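Local structure of HAT1-interacting factor 1 (Saccharomyces cerevisiae, 4NQ0) at residues I20-Q25 and D55-D60; P59-F64 and M215-P220; T65-A70 and L207-Q212; D180-D185 and I256-K261. The protein acts as a histone chaperone for H3 and H4 within the nuclear HAT-B acetyltransferase complex, and takes part in chromatin assembly and telomere silencing. All blocks are in the same frame, centred on the assembly; numbering follows the deposited sequence.

Interaction 1 (I20-Q25 and D55-D60); sequences IDMERQ and DGLLPD
M22 reaches out from helix 14-34 and lays its thioether against the backbone of L58-D60, in the loop that leads into helix 61-77, with its methyl also on the L57 side chain. Its CG stands opposite the backbone N. The chain then runs almost straight to SD and bends only at the last torsion (chi3 70°). M22 SD sits 3.8 Å from P59 CA. It also takes a weak hydrogen bond from the amide of D60, with D60 N 3.4 Å from M22 SD and an N-H...S angle of 154°. The methyl M22 CE lies 4.1 Å from the carbonyl O of L58 and touches L57 CD2 at 4.2 Å.

The contact belongs to the alpha-helical array of a TPR-type protein of the NASP family. It ties the first helix to the loop between helices 38-51 and 61-77. L63 and L52 also pack on M22, which is buried.

D60 is the N-cap of helix 61-77. Its OD1 is engaged by E62, and the other oxygen, OD2, faces E23. The E23 chain leaves its helix to one side and bends at chi2, about CB-CG, which brings its carboxylate over to D60. The two carboxylates are nearly coplanar, their planes 26° apart, although the side chains cross at about a right angle. E23 OE1 comes within 3.0 Å of D60 OD2. Both are acceptors, so this is a meeting of like charges. Such closeness would probably raise the proton affinity of one of the two acids.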
loop_
_atom_site.group_PDB
_atom_site.type_symbol
_atom_site.label_atom_id
_atom_site.label_comp_id
_atom_site.label_asym_id
_atom_site.label_seq_id
_atom_site.Cartn_x
_atom_site.Cartn_y
_atom_site.Cartn_z
ATOM N N ILE A 20 25.979 -7.185 -0.859
ATOM C CA ILE A 20 25.744 -8.454 -1.551
ATOM C C ILE A 20 24.990 -9.456 -0.667
ATOM O O ILE A 20 24.035 -10.094 -1.124
ATOM C CB ILE A 20 27.077 -9.065 -2.059
ATOM C CG1 ILE A 20 27.537 -8.318 -3.319
ATOM C CG2 ILE A 20 26.917 -10.563 -2.369
ATOM N N ASP A 21 25.393 -9.561 0.598
ATOM C CA ASP A 21 24.697 -10.439 1.547
ATOM C C ASP A 21 23.225 -10.046 1.713
ATOM O O ASP A 21 22.339 -10.912 1.721
ATOM C CB ASP A 21 25.399 -10.419 2.909
ATOM C CG ASP A 21 24.586 -11.108 4.004
ATOM O OD1 ASP A 21 24.755 -12.332 4.184
ATOM O OD2 ASP A 21 23.801 -10.423 4.699
ATOM N N MET A 22 22.983 -8.745 1.861
ATOM C CA MET A 22 21.624 -8.198 2.015
ATOM C C MET A 22 20.734 -8.519 0.813
ATOM O O MET A 22 19.586 -8.929 0.978
ATOM C CB MET A 22 21.692 -6.682 2.227
ATOM C CG MET A 22 20.339 -5.995 2.279
ATOM S SD MET A 22 20.434 -4.287 2.832
ATOM C CE MET A 22 21.244 -3.463 1.465
ATOM N N GLU A 23 21.267 -8.343 -0.390
ATOM C CA GLU A 23 20.525 -8.693 -1.600
ATOM C C GLU A 23 20.169 -10.177 -1.649
ATOM O O GLU A 23 19.078 -10.532 -2.069
ATOM C CB GLU A 23 21.291 -8.280 -2.867
ATOM C CG GLU A 23 21.428 -6.767 -3.054
ATOM C CD GLU A 23 20.147 -6.000 -2.707
ATOM O OE1 GLU A 23 19.082 -6.309 -3.285
ATOM O OE2 GLU A 23 20.200 -5.089 -1.843
ATOM N N ARG A 24 21.066 -11.048 -1.197
ATOM C CA ARG A 24 20.750 -12.472 -1.182
ATOM C C ARG A 24 19.639 -12.762 -0.170
ATOM O O ARG A 24 18.717 -13.526 -0.451
ATOM C CB ARG A 24 21.991 -13.302 -0.872
ATOM C CG ARG A 24 21.822 -14.785 -1.219
ATOM C CD ARG A 24 23.043 -15.613 -0.839
ATOM N NE ARG A 24 24.280 -15.014 -1.336
ATOM C CZ ARG A 24 25.214 -14.428 -0.586
ATOM N NH1 ARG A 24 26.295 -13.922 -1.170
ATOM N NH2 ARG A 24 25.094 -14.345 0.740
ATOM N N GLN A 25 19.716 -12.130 0.998
ATOM C CA GLN A 25 18.699 -12.311 2.045
ATOM C C GLN A 25 17.294 -11.858 1.616
ATOM O O GLN A 25 16.303 -12.523 1.933
ATOM C CB GLN A 25 19.116 -11.590 3.327
ATOM C CG GLN A 25 20.403 -12.118 3.983
ATOM C CD GLN A 25 20.565 -13.618 3.841
ATOM O OE1 GLN A 25 19.751 -14.409 4.344
ATOM N NE2 GLN A 25 21.612 -14.022 3.144
ATOM N N ASP A 55 25.768 2.534 10.634
ATOM C CA ASP A 55 26.145 3.762 9.924
ATOM C C ASP A 55 26.522 3.547 8.454
ATOM O O ASP A 55 27.231 2.605 8.113
ATOM C CB ASP A 55 27.293 4.468 10.650
ATOM C CG ASP A 55 27.356 5.955 10.331
ATOM N N GLY A 56 26.023 4.431 7.588
ATOM C CA GLY A 56 26.526 4.560 6.217
ATOM C C GLY A 56 26.015 3.580 5.173
ATOM O O GLY A 56 26.610 3.472 4.092
ATOM N N LEU A 57 24.931 2.867 5.463
ATOM C CA LEU A 57 24.317 1.999 4.458
ATOM C C LEU A 57 22.820 1.855 4.644
ATOM O O LEU A 57 22.373 1.185 5.564
ATOM C CB LEU A 57 24.934 0.606 4.475
ATOM C CG LEU A 57 24.367 -0.247 3.333
ATOM C CD1 LEU A 57 25.184 -0.023 2.058
ATOM C CD2 LEU A 57 24.318 -1.712 3.721
ATOM N N LEU A 58 22.053 2.439 3.735
ATOM C CA LEU A 58 20.601 2.348 3.798
ATOM C C LEU A 58 20.153 0.951 3.409
ATOM O O LEU A 58 20.534 0.461 2.356
ATOM C CB LEU A 58 19.964 3.384 2.874
ATOM C CG LEU A 58 19.551 4.723 3.500
ATOM C CD1 LEU A 58 20.325 5.021 4.782
ATOM C CD2 LEU A 58 19.704 5.854 2.477
ATOM N N PRO A 59 19.328 0.307 4.250
ATOM C CA PRO A 59 18.887 -1.036 3.930
ATOM C C PRO A 59 17.902 -1.053 2.771
ATOM O O PRO A 59 17.297 -0.027 2.447
ATOM C CB PRO A 59 18.212 -1.498 5.215
ATOM C CG PRO A 59 17.744 -0.301 5.833
ATOM C CD PRO A 59 18.718 0.787 5.497
ATOM N N ASP A 60 17.772 -2.217 2.150
ATOM C CA ASP A 60 16.877 -2.411 1.021
ATOM C C ASP A 60 15.443 -2.275 1.529
ATOM O O ASP A 60 15.076 -2.938 2.487
ATOM C CB ASP A 60 17.123 -3.802 0.430
ATOM C CG ASP A 60 16.403 -4.029 -0.894
ATOM O OD1 ASP A 60 15.253 -3.573 -1.049
ATOM O OD2 ASP A 60 17.002 -4.680 -1.789
#

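Interaction 2 (P59-F64 and M215-P220); sequences PDPELF and MLLGRP
L216 of helix 202-218 pushes its CD1 methyl into the corner made by P59, P61 and F64. The apolar contacts centre on this leucine. L216 CD1 lies 3.5 Å from F64 CE2 and approaches the ring obliquely, while the two side chains cross at about a right angle. The same methyl, L216 CD1, is 4.2 Å from P59 CG, and that CG in turn meets the edge of the F64 ring in its plane. F64 has CG opposite its carbonyl carbon (chi1 -71°), which directs the ring toward L216.

P61 fills the neighbouring position. P61 CB is 4.1 Å from L216 CB, and P61 CG is 3.9 Å from L217 CD2. The backbones are close here, with P61 CA and L216 CA 5.9 Å apart. The contact joins the start of helix 61-77 to the end of helix 202-218, within predicted TPR 1. L217 also packs on R234, I235 and V238 of helix 229-248.

No polar bond joins the two segments. At the start of helix 61-77, D60 caps the helix: its OD1 accepts from E62 N at 2.8 Å, 30° out of the carboxylate plane on the anti side. The carbonyl of D60 also accepts from L63 N. The E62 carboxylate forms a salt bridge with K30.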
loop_
_atom_site.group_PDB
_atom_site.type_symbol
_atom_site.label_atom_id
_atom_site.label_comp_id
_atom_site.label_asym_id
_atom_site.label_seq_id
_atom_site.Cartn_x
_atom_site.Cartn_y
_atom_site.Cartn_z
ATOM N N PRO A 59 19.328 0.307 4.250
ATOM C CA PRO A 59 18.887 -1.036 3.930
ATOM C C PRO A 59 17.902 -1.053 2.771
ATOM O O PRO A 59 17.297 -0.027 2.447
ATOM C CB PRO A 59 18.212 -1.498 5.215
ATOM C CG PRO A 59 17.744 -0.301 5.833
ATOM C CD PRO A 59 18.718 0.787 5.497
ATOM N N ASP A 60 17.772 -2.217 2.150
ATOM C CA ASP A 60 16.877 -2.411 1.021
ATOM C C ASP A 60 15.443 -2.275 1.529
ATOM O O ASP A 60 15.076 -2.938 2.487
ATOM C CB ASP A 60 17.123 -3.802 0.430
ATOM C CG ASP A 60 16.403 -4.029 -0.894
ATOM O OD1 ASP A 60 15.253 -3.573 -1.049
ATOM O OD2 ASP A 60 17.002 -4.680 -1.789
ATOM N N PRO A 61 14.634 -1.397 0.906
ATOM C CA PRO A 61 13.230 -1.269 1.337
ATOM C C PRO A 61 12.441 -2.583 1.272
ATOM O O PRO A 61 11.474 -2.753 2.018
ATOM C CB PRO A 61 12.641 -0.236 0.371
ATOM C CG PRO A 61 13.700 0.028 -0.665
ATOM C CD PRO A 61 14.992 -0.455 -0.169
ATOM N N GLU A 62 12.837 -3.501 0.389
ATOM C CA GLU A 62 12.207 -4.824 0.340
ATOM C C GLU A 62 12.295 -5.608 1.645
ATOM O O GLU A 62 11.424 -6.420 1.923
ATOM C CB GLU A 62 12.819 -5.672 -0.764
ATOM C CG GLU A 62 12.607 -5.147 -2.148
ATOM C CD GLU A 62 11.531 -5.906 -2.862
ATOM O OE1 GLU A 62 11.890 -6.802 -3.662
ATOM O OE2 GLU A 62 10.331 -5.633 -2.597
ATOM N N LEU A 63 13.344 -5.387 2.443
ATOM C CA LEU A 63 13.433 -6.019 3.755
ATOM C C LEU A 63 12.250 -5.611 4.626
ATOM O O LEU A 63 11.702 -6.428 5.360
ATOM C CB LEU A 63 14.745 -5.676 4.463
ATOM C CG LEU A 63 16.004 -6.322 3.863
ATOM C CD1 LEU A 63 17.243 -5.640 4.376
ATOM C CD2 LEU A 63 16.058 -7.814 4.151
ATOM N N PHE A 64 11.853 -4.348 4.525
ATOM C CA PHE A 64 10.721 -3.837 5.290
ATOM C C PHE A 64 9.390 -4.304 4.713
ATOM O O PHE A 64 8.497 -4.739 5.452
ATOM C CB PHE A 64 10.810 -2.306 5.369
ATOM C CG PHE A 64 11.928 -1.816 6.252
ATOM C CD1 PHE A 64 11.694 -1.532 7.591
ATOM C CD2 PHE A 64 13.217 -1.658 5.753
ATOM C CE1 PHE A 64 12.724 -1.084 8.420
ATOM C CE2 PHE A 64 14.246 -1.221 6.575
ATOM C CZ PHE A 64 14.001 -0.930 7.902
ATOM N N MET A 215 9.599 5.711 3.735
ATOM C CA MET A 215 10.730 6.560 4.081
ATOM C C MET A 215 11.899 6.291 3.138
ATOM O O MET A 215 12.481 7.220 2.583
ATOM C CB MET A 215 11.101 6.296 5.548
ATOM C CG MET A 215 12.438 6.791 6.052
ATOM S SD MET A 215 12.803 6.012 7.657
ATOM C CE MET A 215 11.349 6.456 8.618
ATOM N N LEU A 216 12.222 5.018 2.948
ATOM C CA LEU A 216 13.375 4.621 2.134
ATOM C C LEU A 216 13.141 4.875 0.634
ATOM O O LEU A 216 13.992 5.461 -0.045
ATOM C CB LEU A 216 13.722 3.152 2.403
ATOM C CG LEU A 216 14.267 2.883 3.812
ATOM C CD1 LEU A 216 14.222 1.405 4.188
ATOM C CD2 LEU A 216 15.691 3.434 3.941
ATOM N N LEU A 217 11.987 4.444 0.133
ATOM C CA LEU A 217 11.613 4.649 -1.267
ATOM C C LEU A 217 11.494 6.134 -1.627
ATOM O O LEU A 217 11.893 6.545 -2.712
ATOM C CB LEU A 217 10.285 3.939 -1.572
ATOM C CG LEU A 217 10.301 2.410 -1.561
ATOM C CD1 LEU A 217 8.886 1.850 -1.489
ATOM C CD2 LEU A 217 11.025 1.871 -2.790
ATOM N N GLY A 218 10.956 6.927 -0.702
ATOM C CA GLY A 218 10.727 8.355 -0.922
ATOM C C GLY A 218 11.901 9.288 -0.629
ATOM O O GLY A 218 11.841 10.479 -0.939
ATOM N N ARG A 219 12.957 8.756 -0.016
ATOM C CA ARG A 219 14.191 9.509 0.226
ATOM C C ARG A 219 14.569 10.337 -1.012
ATOM O O ARG A 219 14.721 9.781 -2.103
ATOM C CB ARG A 219 15.328 8.543 0.564
ATOM C CG ARG A 219 16.646 9.195 0.970
ATOM C CD ARG A 219 17.765 8.156 1.001
ATOM N NE ARG A 219 19.107 8.755 1.044
ATOM C CZ ARG A 219 19.857 9.051 -0.022
ATOM N NH1 ARG A 219 21.063 9.584 0.153
ATOM N NH2 ARG A 219 19.419 8.820 -1.261
ATOM N N PRO A 220 14.705 11.667 -0.856
ATOM C CA PRO A 220 15.164 12.468 -2.001
ATOM C C PRO A 220 16.573 12.056 -2.419
ATOM O O PRO A 220 17.438 11.862 -1.563
ATOM C CB PRO A 220 15.158 13.913 -1.471
ATOM C CG PRO A 220 14.435 13.871 -0.145
ATOM C CD PRO A 220 14.583 12.475 0.373
#

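Interaction 3 (T65-A70 and L207-Q212); sequences TIFAQA and LDLLAQ
F67 and L209 form a CH-pi contact between helices 61-77 and 202-218. F67 carries CG opposite its backbone N (chi1 -162°), which turns one ring face to L209. L209 CD1 lies over that face, 3.8 Å from the centroid of the F67 ring and 17° off the normal. The second methyl, L209 CD2, reaches F67 CD2 at 3.7 Å, so both ends of the fork grip the ring. L209 CG stands opposite the carbonyl carbon, and this turns the fork to the phenylalanine.

A68 sits where the backbones come closest. A68 CB is 3.6 Å from L210 CG and 4.0 Å from L209 CB. T65 adds its methyl CG2 to L210 CD2 at 4.2 Å. The segments are antiparallel (164°), with axes 8.3 Å apart. Helix 202-218 lies within predicted TPR 1. C45 and Q46 of helix 38-51 also touch F67.

A serine in place of F67 would probably leave the two methyls of L209 without their aromatic partner and open a gap between the helices. Because the contacts are wholly apolar, the pairing rests on close fit and the exclusion of water, with no charge or hydrogen bond between the two segments to fix it.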
loop_
_atom_site.group_PDB
_atom_site.type_symbol
_atom_site.label_atom_id
_atom_site.label_comp_id
_atom_site.label_asym_id
_atom_site.label_seq_id
_atom_site.Cartn_x
_atom_site.Cartn_y
_atom_site.Cartn_z
ATOM N N THR A 65 9.269 -4.279 3.388
ATOM C CA THR A 65 7.992 -4.646 2.749
ATOM C C THR A 65 7.685 -6.139 2.846
ATOM O O THR A 65 6.549 -6.529 3.152
ATOM C CB THR A 65 7.919 -4.169 1.290
ATOM O OG1 THR A 65 8.900 -4.853 0.500
ATOM C CG2 THR A 65 8.165 -2.665 1.224
ATOM N N ILE A 66 8.695 -6.974 2.627
ATOM C CA ILE A 66 8.552 -8.417 2.843
ATOM C C ILE A 66 8.244 -8.720 4.311
ATOM O O ILE A 66 7.329 -9.496 4.610
ATOM C CB ILE A 66 9.812 -9.188 2.380
ATOM C CG1 ILE A 66 9.981 -9.047 0.860
ATOM C CG2 ILE A 66 9.713 -10.662 2.754
ATOM C CD1 ILE A 66 11.354 -9.372 0.375
ATOM N N PHE A 67 8.985 -8.084 5.223
ATOM C CA PHE A 67 8.775 -8.256 6.665
ATOM C C PHE A 67 7.318 -7.908 7.007
ATOM O O PHE A 67 6.638 -8.654 7.718
ATOM C CB PHE A 67 9.758 -7.351 7.433
ATOM C CG PHE A 67 9.973 -7.696 8.909
ATOM C CD1 PHE A 67 9.157 -8.581 9.615
ATOM C CD2 PHE A 67 10.993 -7.057 9.603
ATOM C CE1 PHE A 67 9.387 -8.829 10.968
ATOM C CE2 PHE A 67 11.227 -7.305 10.950
ATOM C CZ PHE A 67 10.426 -8.192 11.629
ATOM N N ALA A 68 6.835 -6.784 6.483
ATOM C CA ALA A 68 5.476 -6.333 6.764
ATOM C C ALA A 68 4.435 -7.324 6.242
ATOM O O ALA A 68 3.513 -7.690 6.960
ATOM C CB ALA A 68 5.241 -4.960 6.168
ATOM N N GLN A 69 4.582 -7.752 4.995
ATOM C CA GLN A 69 3.688 -8.768 4.442
ATOM C C GLN A 69 3.699 -10.023 5.296
ATOM O O GLN A 69 2.643 -10.542 5.643
ATOM C CB GLN A 69 4.091 -9.145 3.026
ATOM C CG GLN A 69 3.912 -8.042 2.007
ATOM C CD GLN A 69 3.230 -8.529 0.743
ATOM O OE1 GLN A 69 3.762 -8.385 -0.356
ATOM N NE2 GLN A 69 2.044 -9.116 0.896
ATOM N N ALA A 70 4.899 -10.488 5.653
ATOM C CA ALA A 70 5.045 -11.726 6.411
ATOM C C ALA A 70 4.254 -11.659 7.703
ATOM O O ALA A 70 3.467 -12.559 8.008
ATOM C CB ALA A 70 6.511 -12.009 6.706
ATOM N N LEU A 207 2.346 -2.092 9.622
ATOM C CA LEU A 207 2.172 -0.693 9.197
ATOM C C LEU A 207 3.404 0.167 9.480
ATOM O O LEU A 207 3.784 0.986 8.654
ATOM C CB LEU A 207 0.948 -0.074 9.886
ATOM C CG LEU A 207 -0.397 -0.508 9.324
ATOM C CD1 LEU A 207 -1.537 0.132 10.128
ATOM C CD2 LEU A 207 -0.476 -0.144 7.827
ATOM N N ASP A 208 4.024 -0.025 10.646
ATOM C CA ASP A 208 5.230 0.720 11.007
ATOM C C ASP A 208 6.395 0.333 10.094
ATOM O O ASP A 208 7.194 1.185 9.693
ATOM C CB ASP A 208 5.608 0.468 12.466
ATOM C CG ASP A 208 6.694 1.396 12.949
ATOM O OD1 ASP A 208 6.479 2.626 12.920
ATOM O OD2 ASP A 208 7.770 0.906 13.354
ATOM N N LEU A 209 6.483 -0.952 9.761
ATOM C CA LEU A 209 7.497 -1.429 8.824
ATOM C C LEU A 209 7.295 -0.829 7.440
ATOM O O LEU A 209 8.262 -0.490 6.766
ATOM C CB LEU A 209 7.504 -2.959 8.749
ATOM C CG LEU A 209 8.172 -3.645 9.951
ATOM C CD1 LEU A 209 7.673 -5.056 10.111
ATOM C CD2 LEU A 209 9.695 -3.606 9.786
ATOM N N LEU A 210 6.042 -0.700 7.017
ATOM C CA LEU A 210 5.742 -0.052 5.737
ATOM C C LEU A 210 6.022 1.456 5.771
ATOM O O LEU A 210 6.495 2.016 4.767
ATOM C CB LEU A 210 4.309 -0.345 5.295
ATOM C CG LEU A 210 4.043 -1.787 4.890
ATOM C CD1 LEU A 210 2.543 -2.086 4.828
ATOM C CD2 LEU A 210 4.715 -2.100 3.545
ATOM N N ALA A 211 5.771 2.115 6.915
ATOM C CA ALA A 211 6.117 3.539 7.047
ATOM C C ALA A 211 7.594 3.726 6.732
ATOM O O ALA A 211 7.985 4.674 6.053
ATOM C CB ALA A 211 5.784 4.092 8.457
ATOM N N GLN A 212 8.410 2.789 7.197
ATOM C CA GLN A 212 9.837 2.821 6.911
ATOM C C GLN A 212 10.174 2.455 5.464
ATOM O O GLN A 212 11.130 2.981 4.906
ATOM C CB GLN A 212 10.586 1.930 7.903
ATOM C CG GLN A 212 10.457 2.436 9.351
ATOM C CD GLN A 212 10.988 1.457 10.358
ATOM O OE1 GLN A 212 12.189 1.412 10.604
ATOM N NE2 GLN A 212 10.095 0.668 10.965
#

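Interaction 4 (D180-D185 and I256-K261); sequences DDEIED and IHHYLK
K261 reaches from helix 252-266 to two acids of the D180-I183 turn and forms a salt-bridge network. K261 NZ is 2.7 Å from D180 OD1 and 3.0 Å from E182 OE1. The chain bends at chi2, chi3 and chi4 to bring the ammonium between them. NZ meets D180 OD1 from above the carboxylate plane, 37° out of it. It meets E182 OE1 on the anti side.

The hydrogen bonds hold the same groups. E182 is extended, with CG opposite its backbone N (chi1 -178°), and carries its carboxylate to H258. There H258 NE2 donates to E182 OE2 at 2.5 Å, a very short bond. The carboxylate lies at the ring edge, its plane turned 45° from the ring. H258 ND1 is bound by E246. D180 OD1 also accepts from E182 N at 3.1 Å, making an Asx turn at the start of a type I beta turn. K261 NZ and E182 N approach that oxygen from opposite faces. D180 OD2 is bound by Y265 and Y239.

An alanine at D180 would probably cost K261 one of its two carboxylate partners, the tyrosine hydroxyls their shared acceptor and E182 N its Asx-turn bond. The contact pins the loop from the histone-binding region 80-199 onto predicted TPR 2. With E182 at NE2 and E246 at ND1, H258 would probably favour its doubly protonated form.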
loop_
_atom_site.group_PDB
_atom_site.type_symbol
_atom_site.label_atom_id
_atom_site.label_comp_id
_atom_site.label_asym_id
_atom_site.label_seq_id
_atom_site.Cartn_x
_atom_site.Cartn_y
_atom_site.Cartn_z
ATOM N N ASP A 180 4.811 14.916 -0.160
ATOM C CA ASP A 180 4.027 13.921 0.549
ATOM C C ASP A 180 4.455 13.951 2.023
ATOM O O ASP A 180 5.538 13.465 2.373
ATOM C CB ASP A 180 4.280 12.541 -0.079
ATOM C CG ASP A 180 3.469 11.427 0.570
ATOM O OD1 ASP A 180 2.905 11.632 1.662
ATOM O OD2 ASP A 180 3.398 10.329 -0.014
ATOM N N ASP A 181 3.596 14.506 2.879
ATOM C CA ASP A 181 3.934 14.737 4.298
ATOM C C ASP A 181 4.062 13.450 5.116
ATOM O O ASP A 181 4.624 13.457 6.213
ATOM C CB ASP A 181 2.905 15.677 4.964
ATOM C CG ASP A 181 3.438 17.104 5.170
ATOM O OD1 ASP A 181 4.319 17.561 4.396
ATOM O OD2 ASP A 181 2.968 17.773 6.124
ATOM N N GLU A 182 3.552 12.349 4.578
ATOM C CA GLU A 182 3.570 11.067 5.267
ATOM C C GLU A 182 4.904 10.330 5.102
ATOM O O GLU A 182 5.168 9.341 5.793
ATOM C CB GLU A 182 2.405 10.225 4.751
ATOM C CG GLU A 182 2.228 8.866 5.399
ATOM C CD GLU A 182 0.879 8.243 5.061
ATOM O OE1 GLU A 182 0.106 8.850 4.286
ATOM O OE2 GLU A 182 0.596 7.138 5.568
ATOM N N ILE A 183 5.756 10.792 4.196
ATOM C CA ILE A 183 7.067 10.181 4.054
ATOM C C ILE A 183 8.013 10.783 5.093
ATOM O O ILE A 183 8.355 11.959 5.015
ATOM C CB ILE A 183 7.630 10.363 2.642
ATOM C CG1 ILE A 183 6.710 9.661 1.634
ATOM C CG2 ILE A 183 9.041 9.808 2.562
ATOM C CD1 ILE A 183 7.201 9.722 0.214
ATOM N N GLU A 184 8.423 9.972 6.064
ATOM C CA GLU A 184 9.272 10.451 7.154
ATOM C C GLU A 184 10.705 10.618 6.684
ATOM O O GLU A 184 11.123 9.997 5.704
ATOM C CB GLU A 184 9.268 9.470 8.322
ATOM C CG GLU A 184 7.913 9.165 8.936
ATOM C CD GLU A 184 8.013 8.084 10.004
ATOM O OE1 GLU A 184 9.014 8.089 10.757
ATOM O OE2 GLU A 184 7.107 7.223 10.086
ATOM N N ASP A 185 11.456 11.446 7.404
ATOM C CA ASP A 185 12.890 11.579 7.198
ATOM C C ASP A 185 13.579 10.287 7.583
ATOM O O ASP A 185 13.207 9.634 8.558
ATOM C CB ASP A 185 13.466 12.717 8.053
ATOM C CG ASP A 185 14.868 13.126 7.621
ATOM O OD1 ASP A 185 15.003 14.235 7.068
ATOM O OD2 ASP A 185 15.837 12.360 7.822
ATOM N N ILE A 256 -9.053 3.837 3.272
ATOM C CA ILE A 256 -9.511 4.543 2.083
ATOM C C ILE A 256 -8.534 5.661 1.754
ATOM O O ILE A 256 -8.189 5.865 0.588
ATOM C CB ILE A 256 -10.939 5.121 2.250
ATOM C CG1 ILE A 256 -11.950 4.000 2.475
ATOM C CG2 ILE A 256 -11.343 5.877 0.998
ATOM C CD1 ILE A 256 -13.307 4.461 3.048
ATOM N N HIS A 257 -8.062 6.356 2.788
ATOM C CA HIS A 257 -7.104 7.429 2.597
ATOM C C HIS A 257 -5.826 6.927 1.915
ATOM O O HIS A 257 -5.283 7.590 1.026
ATOM C CB HIS A 257 -6.781 8.099 3.930
ATOM C CG HIS A 257 -5.550 8.941 3.893
ATOM N ND1 HIS A 257 -5.511 10.178 3.281
ATOM C CD2 HIS A 257 -4.304 8.720 4.378
ATOM C CE1 HIS A 257 -4.296 10.685 3.401
ATOM N NE2 HIS A 257 -3.545 9.820 4.062
ATOM N N HIS A 258 -5.355 5.748 2.310
ATOM C CA HIS A 258 -4.150 5.177 1.694
ATOM C C HIS A 258 -4.367 4.667 0.279
ATOM O O HIS A 258 -3.506 4.855 -0.585
ATOM C CB HIS A 258 -3.518 4.128 2.597
ATOM C CG HIS A 258 -2.773 4.730 3.743
ATOM N ND1 HIS A 258 -2.936 4.315 5.047
ATOM C CD2 HIS A 258 -1.899 5.765 3.782
ATOM C CE1 HIS A 258 -2.168 5.051 5.835
ATOM N NE2 HIS A 258 -1.533 5.942 5.092
ATOM N N TYR A 259 -5.507 4.037 0.029
ATOM C CA TYR A 259 -5.873 3.653 -1.350
ATOM C C TYR A 259 -5.917 4.868 -2.294
ATOM O O TYR A 259 -5.466 4.807 -3.448
ATOM C CB TYR A 259 -7.222 2.949 -1.377
ATOM C CG TYR A 259 -7.277 1.568 -0.746
ATOM C CD1 TYR A 259 -6.212 0.673 -0.836
ATOM C CD2 TYR A 259 -8.429 1.139 -0.103
ATOM C CE1 TYR A 259 -6.280 -0.602 -0.262
ATOM C CE2 TYR A 259 -8.518 -0.126 0.455
ATOM C CZ TYR A 259 -7.445 -0.997 0.371
ATOM O OH TYR A 259 -7.539 -2.251 0.922
ATOM N N LEU A 260 -6.468 5.974 -1.800
ATOM C CA LEU A 260 -6.469 7.226 -2.550
ATOM C C LEU A 260 -5.077 7.798 -2.775
ATOM O O LEU A 260 -4.840 8.424 -3.809
ATOM C CB LEU A 260 -7.318 8.284 -1.851
ATOM C CG LEU A 260 -8.839 8.051 -1.874
ATOM C CD1 LEU A 260 -9.482 9.002 -0.893
ATOM C CD2 LEU A 260 -9.424 8.227 -3.262
ATOM N N LYS A 261 -4.188 7.637 -1.801
ATOM C CA LYS A 261 -2.792 8.049 -1.967
ATOM C C LYS A 261 -2.109 7.188 -3.024
ATOM O O LYS A 261 -1.363 7.702 -3.849
ATOM C CB LYS A 261 -2.011 7.948 -0.645
ATOM C CG LYS A 261 -2.399 8.986 0.394
ATOM C CD LYS A 261 -1.486 10.211 0.421
ATOM C CE LYS A 261 -0.098 9.862 0.930
ATOM N NZ LYS A 261 0.415 10.760 2.000
#

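In the fold
Interactions 1, 2 and 3 lie on the same side of the chain's centre. Interaction 1 closes first along the chain. It shares P59 and D60 with interaction 2, and their centres are about 11 Å apart. Interactions 2 and 3 both join helix 61-77 to helix 202-218, with centres about 10 Å apart. F64 touches L209 and Q212, linking the two as one interface. Interaction 4 crosses both in chain order, since its segments flank helix 202-218. Its centre lies about 15 Å from each. The loop 180-185 touches M215, G218 and A211 and also bonds to helix 252-266. It thus joins predicted TPR 1 to predicted TPR 2, while interactions 1 to 3 tie in the early helices.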